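Adhesin (PDB 6VT2) binds sialylated glycans through two tandem Siglec-like modules and so probably mediates attachment of Streptococcus sanguinis to host surfaces. Local coordinates at residues N251-L254 against G255-F258. Residues are numbered along the deposited sequence; the frame is centred on the assembly and turned at random.
Sequences NTLL and GLGF
Phe258 and Leu253 meet where helix 244-255 ends and the chain turns toward strand 259-261. From CB outward, the Phe258 side chain tracks Leu253. Phe258 CB lies 3.5 Å from Leu253 O. Phe258 CG packs against Leu253 CG at 3.4 Å. On one side of the ring CD1 lies close to Leu253 O, and CE1 lies under Leu253 CD1. On the other side Phe258 CD2 meets Leu253 CD2 at 3.5 Å. CZ lies beneath Leu253 CD1 as well. Leu253 CD1 sits 3.6 Å from the centroid of the Phe258 ring and only 6° off the normal, a CH-pi contact over the face. Leu253 has CG anti to its own N (chi1 -162°), which swings the branch toward Phe258; CD1 then lies over the ring centre and CD2 beside the CG-CD2 bond. Phe216 and Ile281 add further contacts to Phe258 in the core.

The backbone holds the turn. Gly257 N donates to Leu254 O at 2.9 Å. Phe258 N reaches Leu253 O in a long, weak bond of 3.4 Å. A water donates to both Leu254 O and Phe258 O, bridging the two carbonyls. Thr252, on the last turn of the helix, lies in the glycan pocket and touches the bound sialic acid. Its OG1 hydrogen-bonds to Ser248 O. Gly257 has positive phi (97°), and with the two bonds back into the last turn this is a Schellman motif, closed by the hydrophobic Leu253-Phe258 pair.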
loop_
_atom_site.group_PDB
_atom_site.type_symbol
_atom_site.label_atom_id
_atom_site.label_comp_id
_atom_site.label_asym_id
_atom_site.label_seq_id
_atom_site.Cartn_x
_atom_site.Cartn_y
_atom_site.Cartn_z
ATOM N N ASN A 251 4.062 4.336 -34.092
ATOM C CA ASN A 251 3.249 3.611 -35.035
ATOM C C ASN A 251 4.092 2.649 -35.843
ATOM O O ASN A 251 3.597 1.594 -36.194
ATOM C CB ASN A 251 2.481 4.606 -35.899
ATOM C CG ASN A 251 1.301 5.220 -35.127
ATOM O OD1 ASN A 251 0.393 4.524 -34.718
ATOM N ND2 ASN A 251 1.331 6.516 -34.935
ATOM N N THR A 252 5.366 2.965 -36.093
ATOM C CA THR A 252 6.269 2.002 -36.726
ATOM C C THR A 252 6.393 0.769 -35.867
ATOM O O THR A 252 6.296 -0.356 -36.367
ATOM C CB THR A 252 7.626 2.624 -36.962
ATOM O OG1 THR A 252 7.494 3.710 -37.899
ATOM C CG2 THR A 252 8.613 1.612 -37.540
ATOM N N LEU A 253 6.590 0.945 -34.574
ATOM C CA LEU A 253 6.703 -0.258 -33.754
ATOM C C LEU A 253 5.400 -1.024 -33.713
ATOM O O LEU A 253 5.397 -2.266 -33.772
ATOM C CB LEU A 253 7.146 0.087 -32.341
ATOM C CG LEU A 253 7.709 -1.066 -31.546
ATOM C CD1 LEU A 253 9.096 -1.334 -32.064
ATOM C CD2 LEU A 253 7.730 -0.803 -30.056
ATOM N N LEU A 254 4.265 -0.327 -33.621
ATOM C CA LEU A 254 3.002 -1.045 -33.715
ATOM C C LEU A 254 2.927 -1.856 -35.002
ATOM O O LEU A 254 2.384 -2.957 -35.025
ATOM C CB LEU A 254 1.805 -0.097 -33.646
ATOM C CG LEU A 254 1.608 0.565 -32.305
ATOM C CD1 LEU A 254 0.379 1.465 -32.381
ATOM C CD2 LEU A 254 1.460 -0.409 -31.204
ATOM N N GLY A 255 3.431 -1.310 -36.076
ATOM C CA GLY A 255 3.373 -1.952 -37.371
ATOM C C GLY A 255 4.137 -3.242 -37.436
ATOM O O GLY A 255 3.833 -4.115 -38.249
ATOM N N LEU A 256 5.137 -3.366 -36.601
ATOM C CA LEU A 256 5.881 -4.598 -36.501
ATOM C C LEU A 256 5.179 -5.631 -35.658
ATOM O O LEU A 256 5.702 -6.736 -35.523
ATOM C CB LEU A 256 7.241 -4.345 -35.857
ATOM C CG LEU A 256 8.211 -3.460 -36.601
ATOM C CD1 LEU A 256 9.530 -3.336 -35.792
ATOM C CD2 LEU A 256 8.453 -4.031 -37.955
ATOM N N GLY A 257 4.058 -5.300 -35.046
ATOM C CA GLY A 257 3.314 -6.224 -34.232
ATOM C C GLY A 257 3.576 -6.115 -32.753
ATOM O O GLY A 257 3.214 -7.030 -32.030
ATOM N N PHE A 258 4.150 -5.008 -32.278
ATOM C CA PHE A 258 4.354 -4.835 -30.856
ATOM C C PHE A 258 3.086 -4.410 -30.169
ATOM O O PHE A 258 2.197 -3.806 -30.778
ATOM C CB PHE A 258 5.404 -3.760 -30.613
ATOM C CG PHE A 258 6.790 -4.236 -30.808
ATOM C CD1 PHE A 258 7.267 -4.647 -32.046
ATOM C CD2 PHE A 258 7.642 -4.259 -29.732
ATOM C CE1 PHE A 258 8.598 -5.073 -32.170
ATOM C CE2 PHE A 258 8.955 -4.685 -29.878
ATOM C CZ PHE A 258 9.426 -5.135 -31.095
HETATM O O HOH W 1 0.752 -3.932 -32.970
#